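Local coordinates for methyltransferase-like protein 13 (Homo sapiens, PDB 5WCJ) that methylates elongation factor 1-alpha, trimethylating that factor's N terminus through the C-terminal domain, the part in this structure, and dimethylating an internal lysine through the enzyme's N-terminal domain, at residues V72-S77 / I98-D103; A45-G50 / D119-D124; L56-H61 / D92-H97. All coordinates share one frame; numbering follows the deposited sequence. Where two conformers were deposited one is given.

Interaction 1: residues V72-S77 / I98-D103; sequences VEIDPS and IADGLD. With SAH (S-adenosyl-L-homocysteine), chain F.
Glu-73 and Ile-98 pair in parallel where their strands end, and Ala-99 N donates to Glu-73 O at 3.0 Å. Beyond this bond both chains turn into helices, and residues around these turns hold S-adenosyl-L-homocysteine by side-chain and backbone atoms. Glu-73 sends its carboxylate away from segment 98-103: CG lies anti to the backbone N (chi1 169°), then a bend at chi2 (52°) brings OE1 to ribose O3' at 2.6 Å and OE2 to O2' at a very short 2.5 Å. Asp-75 N also binds OE2, on its anti side, and Leu-51 N binds OE1, so backbone donors help fix the rotation of the carboxylate. Ile-74 lies over one face of the adenine, its CG2 3.5 Å from C4 of the ligand, while its CG1 rests on Asp-100 CA. Val-72 fills the other end of the contact, turning CG1 onto Gly-101 CA at 3.9 Å. On the outer side, the side chains of Ile-98 and Pro-76 cross at about a right angle. Asp-100 OD1 has two tasks, accepting from adenine N6 at 2.9 Å and capping helix 101-109 through Leu-102 N. Gly-101 N meets adenine N1 at 2.9 Å in an almost straight bond (178°). The chemistry is complementary: an acid accepts from both ribose hydroxyls, while one acceptor and one donor match the amino group and N1 that distinguish adenine.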
loop_
_atom_site.group_PDB
_atom_site.type_symbol
_atom_site.label_atom_id
_atom_site.label_comp_id
_atom_site.label_asym_id
_atom_site.label_seq_id
_atom_site.Cartn_x
_atom_site.Cartn_y
_atom_site.Cartn_z
ATOM N N VAL A 72 -8.361 -2.109 4.556
ATOM C CA VAL A 72 -9.773 -1.876 4.272
ATOM C C VAL A 72 -10.226 -2.838 3.178
ATOM O O VAL A 72 -9.589 -2.953 2.151
ATOM C CB VAL A 72 -10.006 -0.414 3.865
ATOM C CG1 VAL A 72 -11.486 -0.158 3.632
ATOM C CG2 VAL A 72 -9.436 0.506 4.925
ATOM N N GLU A 73 -11.302 -3.573 3.421
ATOM C CA GLU A 73 -11.754 -4.609 2.524
ATOM C C GLU A 73 -13.281 -4.530 2.425
ATOM O O GLU A 73 -13.955 -4.503 3.446
ATOM C CB GLU A 73 -11.326 -5.991 3.060
ATOM C CG GLU A 73 -11.942 -7.199 2.372
ATOM C CD GLU A 73 -11.781 -7.182 0.866
ATOM O OE1 GLU A 73 -10.640 -6.926 0.375
ATOM O OE2 GLU A 73 -12.780 -7.451 0.142
ATOM N N ILE A 74 -13.799 -4.514 1.209
ATOM C CA ILE A 74 -15.263 -4.311 1.010
ATOM C C ILE A 74 -16.094 -5.571 1.301
ATOM O O ILE A 74 -17.242 -5.453 1.727
ATOM C CB ILE A 74 -15.565 -3.788 -0.404
ATOM C CG1 ILE A 74 -16.945 -3.126 -0.462
ATOM C CG2 ILE A 74 -15.425 -4.849 -1.467
ATOM C CD1 ILE A 74 -17.183 -2.461 -1.814
ATOM N N ASP A 75 -15.496 -6.755 1.117
ATOM C CA ASP A 75 -16.204 -8.044 1.113
ATOM C C ASP A 75 -15.841 -8.826 2.375
ATOM O O ASP A 75 -14.698 -9.312 2.482
ATOM C CB ASP A 75 -15.826 -8.817 -0.143
ATOM C CG ASP A 75 -16.570 -10.155 -0.299
ATOM O OD1 ASP A 75 -17.343 -10.563 0.594
ATOM O OD2 ASP A 75 -16.336 -10.817 -1.337
ATOM N N PRO A 76 -16.773 -8.958 3.330
ATOM C CA PRO A 76 -16.450 -9.692 4.579
ATOM C C PRO A 76 -16.039 -11.152 4.342
ATOM O O PRO A 76 -15.343 -11.713 5.183
ATOM C CB PRO A 76 -17.758 -9.624 5.399
ATOM C CG PRO A 76 -18.809 -9.434 4.375
ATOM C CD PRO A 76 -18.212 -8.620 3.260
ATOM N N SER A 77 -16.479 -11.752 3.237
ATOM C CA SER A 77 -16.117 -13.124 2.866
ATOM C C SER A 77 -14.638 -13.275 2.571
ATOM O O SER A 77 -14.073 -14.349 2.783
ATOM C CB SER A 77 -16.881 -13.591 1.618
ATOM O OG SER A 77 -18.243 -13.764 1.925
ATOM N N ILE A 98 -14.113 -3.502 7.469
ATOM C CA ILE A 98 -14.975 -3.929 6.383
ATOM C C ILE A 98 -15.739 -2.697 5.918
ATOM O O ILE A 98 -16.596 -2.205 6.631
ATOM C CB ILE A 98 -15.919 -5.082 6.777
ATOM C CG1 ILE A 98 -15.105 -6.307 7.230
ATOM C CG2 ILE A 98 -16.802 -5.480 5.595
ATOM C CD1 ILE A 98 -14.118 -6.839 6.183
ATOM N N ALA A 99 -15.374 -2.211 4.733
ATOM C CA ALA A 99 -15.874 -0.955 4.182
ATOM C C ALA A 99 -15.419 -0.821 2.739
ATOM O O ALA A 99 -14.426 -1.452 2.299
ATOM C CB ALA A 99 -15.377 0.227 5.005
ATOM N N ASP A 100 -16.151 -0.011 1.983
ATOM C CA ASP A 100 -15.686 0.454 0.683
ATOM C C ASP A 100 -14.530 1.394 0.987
ATOM O O ASP A 100 -14.677 2.304 1.792
ATOM C CB ASP A 100 -16.836 1.210 -0.000
ATOM C CG ASP A 100 -16.534 1.631 -1.422
ATOM O OD1 ASP A 100 -15.345 1.790 -1.854
ATOM O OD2 ASP A 100 -17.545 1.853 -2.134
ATOM N N GLY A 101 -13.366 1.180 0.376
ATOM C CA GLY A 101 -12.219 2.089 0.588
ATOM C C GLY A 101 -12.522 3.575 0.282
ATOM O O GLY A 101 -11.945 4.454 0.889
ATOM N N LEU A 102 -13.401 3.831 -0.675
ATOM C CA LEU A 102 -13.808 5.215 -1.012
ATOM C C LEU A 102 -14.469 5.906 0.180
ATOM O O LEU A 102 -14.019 6.983 0.620
ATOM C CB LEU A 102 -14.717 5.217 -2.219
ATOM C CG LEU A 102 -14.085 4.782 -3.525
ATOM C CD1 LEU A 102 -15.177 4.390 -4.470
ATOM C CD2 LEU A 102 -13.127 5.816 -4.109
ATOM N N ASP A 103 -15.429 5.204 0.782
ATOM C CA ASP A 103 -16.125 5.698 1.982
ATOM C C ASP A 103 -15.173 5.841 3.146
ATOM O O ASP A 103 -15.176 6.850 3.837
ATOM C CB ASP A 103 -17.267 4.750 2.391
ATOM C CG ASP A 103 -18.342 4.610 1.335
ATOM O OD1 ASP A 103 -18.627 5.595 0.612
ATOM O OD2 ASP A 103 -18.935 3.496 1.230
HETATM C CG SAH F . -6.177 -8.202 -4.511
HETATM S SD SAH F . -7.892 -8.766 -4.701
HETATM C "C5'" SAH F . -8.836 -7.223 -4.786
HETATM C "C4'" SAH F . -9.457 -6.961 -3.428
HETATM O "O4'" SAH F . -10.100 -5.663 -3.459
HETATM C "C3'" SAH F . -10.548 -7.980 -3.049
HETATM O "O3'" SAH F . -10.348 -8.427 -1.712
HETATM C "C2'" SAH F . -11.838 -7.160 -3.172
HETATM O "O2'" SAH F . -12.905 -7.535 -2.307
HETATM C "C1'" SAH F . -11.311 -5.796 -2.750
HETATM N N9 SAH F . -12.157 -4.661 -3.110
HETATM C C8 SAH F . -12.863 -4.485 -4.274
HETATM N N7 SAH F . -13.475 -3.329 -4.357
HETATM C C5 SAH F . -13.150 -2.700 -3.168
HETATM C C6 SAH F . -13.468 -1.435 -2.646
HETATM N N6 SAH F . -14.225 -0.519 -3.305
HETATM N N1 SAH F . -12.993 -1.123 -1.424
HETATM C C2 SAH F . -12.250 -2.026 -0.763
HETATM N N3 SAH F . -11.867 -3.244 -1.161
HETATM C C4 SAH F . -12.347 -3.519 -2.383
#

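Interaction 2: residues A45-G50 / D119-D124; sequences ALLVVG and DVIMFD. With SAH (S-adenosyl-L-homocysteine), chain F.
Ala-45 N donates to Asp-119 OD2 at 2.8 Å, using the anti lone pair of the carboxylate, and from this corner the two strands run on in parallel, residue beside residue, to Gly-50 and Asp-124. Backbone bonds alternate between the chains, among them Met-122 N to Leu-47 O at 2.8 Å. Leu-47, Val-49, Ile-121 and Phe-123 occupy one face of the sheet; Leu-46, Val-48, Val-120 and Met-122 occupy the other. Val-49 joins strand, aromatic cluster and ligand. Its CB lies 4.0 Å from both Met-122 O and Phe-123 CD1. With CG1 anti to the backbone N (chi1 -176°), that methyl reaches the adenine, 3.7 Å from ligand C2, while CG2 settles beside the ring of Phe-123, 3.7 Å from CE1. The ring itself makes edge-to-face contacts with Phe-141 and Phe-160. Past the strand ends, Gly-50 CA passes 3.5 Å from O4' of the ligand; its backbone angles, and Asp-124 O close by, would crowd any CB. A water donates to both Gly-50 O and Asp-124 OD2. The Asp-124 carboxylate is further gripped by His-23 on OD2 and by His-22 and Asn-163 on OD1, with the homocysteine CG packed nearby. Adjacent central parallel strands, the first running into a glycine-rich loop next to the bound S-adenosyl-L-homocysteine, are typical of Rossmann-like folds, here of the class I methyltransferase kind.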
loop_
_atom_site.group_PDB
_atom_site.type_symbol
_atom_site.label_atom_id
_atom_site.label_comp_id
_atom_site.label_asym_id
_atom_site.label_seq_id
_atom_site.Cartn_x
_atom_site.Cartn_y
_atom_site.Cartn_z
ATOM N N ALA A 45 3.470 3.588 9.416
ATOM C CA ALA A 45 2.017 3.511 9.344
ATOM C C ALA A 45 1.591 3.271 7.880
ATOM O O ALA A 45 1.928 4.076 6.996
ATOM C CB ALA A 45 1.417 4.791 9.873
ATOM N N LEU A 46 0.852 2.193 7.641
ATOM C CA LEU A 46 0.464 1.799 6.294
ATOM C C LEU A 46 -1.031 1.518 6.201
ATOM O O LEU A 46 -1.585 0.757 7.006
ATOM C CB LEU A 46 1.261 0.562 5.851
ATOM C CG LEU A 46 0.639 -0.290 4.739
ATOM C CD1 LEU A 46 0.925 0.328 3.389
ATOM C CD2 LEU A 46 1.163 -1.722 4.754
ATOM N N LEU A 47 -1.672 2.109 5.187
ATOM C CA LEU A 47 -3.066 1.860 4.879
ATOM C C LEU A 47 -3.062 1.013 3.607
ATOM O O LEU A 47 -2.415 1.377 2.619
ATOM C CB LEU A 47 -3.789 3.185 4.598
ATOM C CG LEU A 47 -5.235 3.084 4.096
ATOM C CD1 LEU A 47 -6.141 2.440 5.135
ATOM C CD2 LEU A 47 -5.727 4.473 3.774
ATOM N N VAL A 48 -3.766 -0.099 3.629
ATOM C CA VAL A 48 -3.872 -0.964 2.457
ATOM C C VAL A 48 -5.336 -1.151 2.115
ATOM O O VAL A 48 -6.109 -1.575 2.960
ATOM C CB VAL A 48 -3.212 -2.356 2.677
ATOM C CG1 VAL A 48 -3.289 -3.172 1.382
ATOM C CG2 VAL A 48 -1.802 -2.209 3.164
ATOM N N VAL A 49 -5.716 -0.834 0.878
ATOM C CA VAL A 49 -7.085 -1.032 0.423
ATOM C C VAL A 49 -7.088 -2.206 -0.508
ATOM O O VAL A 49 -6.378 -2.191 -1.534
ATOM C CB VAL A 49 -7.632 0.198 -0.316
ATOM C CG1 VAL A 49 -9.089 -0.028 -0.667
ATOM C CG2 VAL A 49 -7.424 1.438 0.543
ATOM N N GLY A 50 -7.889 -3.208 -0.142
ATOM C CA GLY A 50 -8.017 -4.438 -0.873
ATOM C C GLY A 50 -7.213 -5.521 -0.174
ATOM O O GLY A 50 -5.994 -5.444 -0.146
ATOM N N ASP A 119 2.352 6.853 6.394
ATOM C CA ASP A 119 3.598 6.880 5.639
ATOM C C ASP A 119 3.417 6.268 4.222
ATOM O O ASP A 119 4.059 6.691 3.266
ATOM C CB ASP A 119 4.690 6.125 6.390
ATOM C CG ASP A 119 4.964 6.718 7.774
ATOM O OD1 ASP A 119 5.407 7.871 7.833
ATOM O OD2 ASP A 119 4.694 6.035 8.780
ATOM N N VAL A 120 2.581 5.254 4.123
ATOM C CA VAL A 120 2.391 4.538 2.889
ATOM C C VAL A 120 0.906 4.243 2.732
ATOM O O VAL A 120 0.265 3.772 3.654
ATOM C CB VAL A 120 3.155 3.186 2.868
ATOM C CG1 VAL A 120 2.934 2.462 1.540
ATOM C CG2 VAL A 120 4.637 3.365 3.119
ATOM N N ILE A 121 0.382 4.482 1.541
ATOM C CA ILE A 121 -0.963 4.075 1.198
ATOM C C ILE A 121 -0.875 3.192 -0.043
ATOM O O ILE A 121 -0.336 3.613 -1.066
ATOM C CB ILE A 121 -1.897 5.286 0.959
ATOM C CG1 ILE A 121 -2.028 6.145 2.230
ATOM C CG2 ILE A 121 -3.256 4.833 0.472
ATOM C CD1 ILE A 121 -2.775 7.445 1.992
ATOM N N MET A 122 -1.409 1.979 0.056
ATOM C CA MET A 122 -1.398 1.021 -1.050
ATOM C C MET A 122 -2.807 0.754 -1.518
ATOM O O MET A 122 -3.678 0.403 -0.697
ATOM C CB MET A 122 -0.731 -0.293 -0.627
ATOM C CG MET A 122 0.755 -0.199 -0.381
ATOM S SD MET A 122 1.421 -1.842 0.036
ATOM C CE MET A 122 3.163 -1.465 0.135
ATOM N N PHE A 123 -3.022 0.858 -2.837
ATOM C CA PHE A 123 -4.279 0.416 -3.461
ATOM C C PHE A 123 -4.019 -0.857 -4.225
ATOM O O PHE A 123 -3.283 -0.842 -5.223
ATOM C CB PHE A 123 -4.820 1.473 -4.428
ATOM C CG PHE A 123 -5.457 2.685 -3.776
ATOM C CD1 PHE A 123 -5.492 2.871 -2.397
ATOM C CD2 PHE A 123 -6.017 3.677 -4.587
ATOM C CE1 PHE A 123 -6.073 3.982 -1.843
ATOM C CE2 PHE A 123 -6.606 4.791 -4.016
ATOM C CZ PHE A 123 -6.601 4.954 -2.659
ATOM N N ASP A 124 -4.632 -1.948 -3.753
ATOM C CA ASP A 124 -4.594 -3.259 -4.391
ATOM C C ASP A 124 -6.033 -3.684 -4.576
ATOM O O ASP A 124 -6.460 -4.742 -4.104
ATOM C CB ASP A 124 -3.820 -4.238 -3.480
ATOM C CG ASP A 124 -3.420 -5.535 -4.158
ATOM O OD1 ASP A 124 -3.351 -5.578 -5.398
ATOM O OD2 ASP A 124 -3.155 -6.536 -3.404
HETATM C CG SAH F . -6.177 -8.202 -4.511
HETATM S SD SAH F . -7.892 -8.766 -4.701
HETATM C "C5'" SAH F . -8.836 -7.223 -4.786
HETATM C "C4'" SAH F . -9.457 -6.961 -3.428
HETATM O "O4'" SAH F . -10.100 -5.663 -3.459
HETATM C "C3'" SAH F . -10.548 -7.980 -3.049
HETATM O "O3'" SAH F . -10.348 -8.427 -1.712
HETATM C "C2'" SAH F . -11.838 -7.160 -3.172
HETATM O "O2'" SAH F . -12.905 -7.535 -2.307
HETATM C "C1'" SAH F . -11.311 -5.796 -2.750
HETATM N N9 SAH F . -12.157 -4.661 -3.110
HETATM C C8 SAH F . -12.863 -4.485 -4.274
HETATM N N7 SAH F . -13.475 -3.329 -4.357
HETATM C C5 SAH F . -13.150 -2.700 -3.168
HETATM C C6 SAH F . -13.468 -1.435 -2.646
HETATM N N6 SAH F . -14.225 -0.519 -3.305
HETATM N N1 SAH F . -12.993 -1.123 -1.424
HETATM C C2 SAH F . -12.250 -2.026 -0.763
HETATM N N3 SAH F . -11.867 -3.244 -1.161
HETATM C C4 SAH F . -12.347 -3.519 -2.383
HETATM O O HOH W 1 -3.609 -6.581 -0.600
#

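Interaction 3: residues L56-H61 / D92-H97; sequences LPLFVH and DRMKVH
His-61 and Arg-93 form a flat stack: the guanidinium lies over one face of the imidazole, centres 3.8 Å apart and planes 7° from parallel, with NH2 placed above the ring near CE1. CG of His-61, anti to the backbone N (chi1 173°), turns the imidazole to the guanidinium. Hydrogen bonds lock this overlap. Arg-93 NH2 donates to His-61 O at 3.1 Å, the oxygen lying in the guanidinium plane, and NH1 adds a weak bond to the same atom while its stronger partner is Ser-67 O. A water in the plane of the imidazole, 3.0 Å from His-61 ND1, donates to Arg-93 O at 2.8 Å and ties the ring to the backbone just before strand 94-98. A lysine in place of Arg-93 would probably lose the flat stack and could not grip His-61 O and Ser-67 O together, leaving the imidazole freer to turn. The apolar contacts centre on Met-94, whose SD and CE pack against helix residues. His-61 CB meets Met-94 CE at 3.5 Å, and Met-94 SD lies 3.9 Å from Pro-57 CB. Leu-58 CD1 touches Met-94 CE more loosely. Helical segment 56-61 and strand segment 94-97 run nearly antiparallel, their axes 10.6 Å apart at closest approach; strand 67-73 lies next to 94-98 in the sheet, and its Ile-69 packs against both Val-60 of the helix and Met-94 of the strand.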
loop_
_atom_site.group_PDB
_atom_site.type_symbol
_atom_site.label_atom_id
_atom_site.label_comp_id
_atom_site.label_asym_id
_atom_site.label_seq_id
_atom_site.Cartn_x
_atom_site.Cartn_y
_atom_site.Cartn_z
ATOM N N LEU A 56 -0.310 -9.654 1.075
ATOM C CA LEU A 56 0.437 -8.378 1.047
ATOM C C LEU A 56 0.554 -7.757 2.444
ATOM O O LEU A 56 1.655 -7.528 2.921
ATOM C CB LEU A 56 -0.149 -7.392 0.011
ATOM C CG LEU A 56 0.412 -5.966 0.011
ATOM C CD1 LEU A 56 1.884 -6.006 -0.338
ATOM C CD2 LEU A 56 -0.349 -5.053 -0.972
ATOM N N PRO A 57 -0.577 -7.493 3.125
ATOM C CA PRO A 57 -0.431 -6.956 4.477
ATOM C C PRO A 57 0.237 -7.957 5.450
ATOM O O PRO A 57 0.946 -7.548 6.374
ATOM C CB PRO A 57 -1.885 -6.653 4.896
ATOM C CG PRO A 57 -2.749 -7.451 3.979
ATOM C CD PRO A 57 -1.996 -7.579 2.711
ATOM N N LEU A 58 0.017 -9.251 5.245
ATOM C CA LEU A 58 0.673 -10.269 6.107
ATOM C C LEU A 58 2.187 -10.259 5.947
ATOM O O LEU A 58 2.931 -10.400 6.954
ATOM C CB LEU A 58 0.143 -11.659 5.837
ATOM C CG LEU A 58 0.553 -12.764 6.812
ATOM C CD1 LEU A 58 0.177 -12.396 8.236
ATOM C CD2 LEU A 58 -0.122 -14.059 6.383
ATOM N N PHE A 59 2.644 -10.045 4.720
ATOM C CA PHE A 59 4.086 -9.956 4.467
ATOM C C PHE A 59 4.689 -8.764 5.203
ATOM O O PHE A 59 5.730 -8.894 5.859
ATOM C CB PHE A 59 4.407 -9.851 2.985
ATOM C CG PHE A 59 5.885 -9.815 2.690
ATOM C CD1 PHE A 59 6.606 -8.616 2.746
ATOM C CD2 PHE A 59 6.558 -10.985 2.355
ATOM C CE1 PHE A 59 7.979 -8.584 2.463
ATOM C CE2 PHE A 59 7.921 -10.955 2.067
ATOM C CZ PHE A 59 8.629 -9.758 2.125
ATOM N N VAL A 60 4.038 -7.610 5.117
ATOM C CA VAL A 60 4.566 -6.395 5.743
ATOM C C VAL A 60 4.549 -6.581 7.267
ATOM O O VAL A 60 5.525 -6.275 7.942
ATOM C CB VAL A 60 3.771 -5.142 5.300
ATOM C CG1 VAL A 60 4.181 -3.904 6.073
ATOM C CG2 VAL A 60 3.957 -4.930 3.788
ATOM N N HIS A 61 3.441 -7.080 7.799
ATOM C CA HIS A 61 3.310 -7.324 9.243
ATOM C C HIS A 61 4.431 -8.220 9.734
ATOM O O HIS A 61 5.060 -7.927 10.736
ATOM C CB HIS A 61 1.970 -7.984 9.541
ATOM C CG HIS A 61 1.803 -8.413 10.962
ATOM N ND1 HIS A 61 1.393 -7.549 11.956
ATOM C CD2 HIS A 61 1.972 -9.621 11.554
ATOM C CE1 HIS A 61 1.318 -8.207 13.102
ATOM N NE2 HIS A 61 1.668 -9.465 12.886
ATOM N N ASP A 92 -2.929 -5.904 17.544
ATOM C CA ASP A 92 -2.710 -4.482 17.853
ATOM C C ASP A 92 -2.069 -3.676 16.705
ATOM O O ASP A 92 -2.379 -2.510 16.527
ATOM C CB ASP A 92 -1.835 -4.341 19.109
ATOM N N ARG A 93 -1.212 -4.326 15.925
ATOM C CA ARG A 93 -0.545 -3.729 14.761
ATOM C C ARG A 93 -1.207 -3.989 13.396
ATOM O O ARG A 93 -0.669 -3.543 12.393
ATOM C CB ARG A 93 0.872 -4.308 14.629
ATOM C CG ARG A 93 1.791 -4.069 15.799
ATOM C CD ARG A 93 3.238 -4.363 15.425
ATOM N NE ARG A 93 3.521 -5.761 15.047
ATOM C CZ ARG A 93 3.957 -6.198 13.856
ATOM N NH1 ARG A 93 4.149 -5.383 12.806
ATOM N NH2 ARG A 93 4.215 -7.490 13.704
ATOM N N MET A 94 -2.252 -4.795 13.329
ATOM C CA MET A 94 -2.954 -5.003 12.046
ATOM C C MET A 94 -4.435 -5.123 12.263
ATOM O O MET A 94 -4.910 -6.089 12.889
ATOM C CB MET A 94 -2.450 -6.224 11.293
ATOM C CG MET A 94 -3.078 -6.327 9.882
ATOM S SD MET A 94 -1.912 -7.025 8.735
ATOM C CE MET A 94 -1.477 -8.574 9.507
ATOM N N LYS A 95 -5.165 -4.128 11.764
ATOM C CA LYS A 95 -6.609 -4.057 11.909
ATOM C C LYS A 95 -7.241 -4.069 10.521
ATOM O O LYS A 95 -6.752 -3.386 9.620
ATOM C CB LYS A 95 -7.015 -2.749 12.587
ATOM C CG LYS A 95 -6.496 -2.540 14.001
ATOM C CD LYS A 95 -7.151 -3.488 14.990
ATOM C CE LYS A 95 -6.577 -3.306 16.388
ATOM N NZ LYS A 95 -6.867 -4.508 17.202
ATOM N N VAL A 96 -8.337 -4.799 10.379
ATOM C CA VAL A 96 -9.089 -4.847 9.134
ATOM C C VAL A 96 -10.439 -4.184 9.364
ATOM O O VAL A 96 -11.115 -4.450 10.356
ATOM C CB VAL A 96 -9.246 -6.268 8.589
ATOM C CG1 VAL A 96 -10.071 -6.276 7.294
ATOM C CG2 VAL A 96 -7.877 -6.865 8.297
ATOM N N HIS A 97 -10.788 -3.283 8.462
ATOM C CA HIS A 97 -12.082 -2.607 8.481
ATOM C C HIS A 97 -12.872 -3.067 7.260
ATOM O O HIS A 97 -12.359 -3.034 6.133
ATOM C CB HIS A 97 -11.858 -1.118 8.453
ATOM C CG HIS A 97 -11.016 -0.612 9.581
ATOM N ND1 HIS A 97 -9.634 -0.588 9.530
ATOM C CD2 HIS A 97 -11.356 -0.124 10.798
ATOM C CE1 HIS A 97 -9.165 -0.101 10.669
ATOM N NE2 HIS A 97 -10.188 0.180 11.456
HETATM O O HOH W 2 1.469 -4.727 11.098
#

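The three contacts belong to one Rossmann-like sheet, in which strands 94-98, 67-73, 44-49 and 118-123 lie side by side. Interaction 2 is central. The centres of interactions 1 and 2 are about 13 Å apart, those of interactions 2 and 3 about 10 Å, and those of interactions 1 and 3 about 15 Å. Along the chain, interactions 1 and 3 alternate, and both are nested in the loop closed by interaction 2. Strand 67-73 binds them together: Val-72 pairs with Val-48 and Gly-50, and Glu-73 with His-97. Leu-56 packs against Met-122, joining helix 55-63 to the core. Residues of interactions 1 and 2 line the ligand pocket at the strand ends, with interaction 3 packing helix 55-63 on the edge strand.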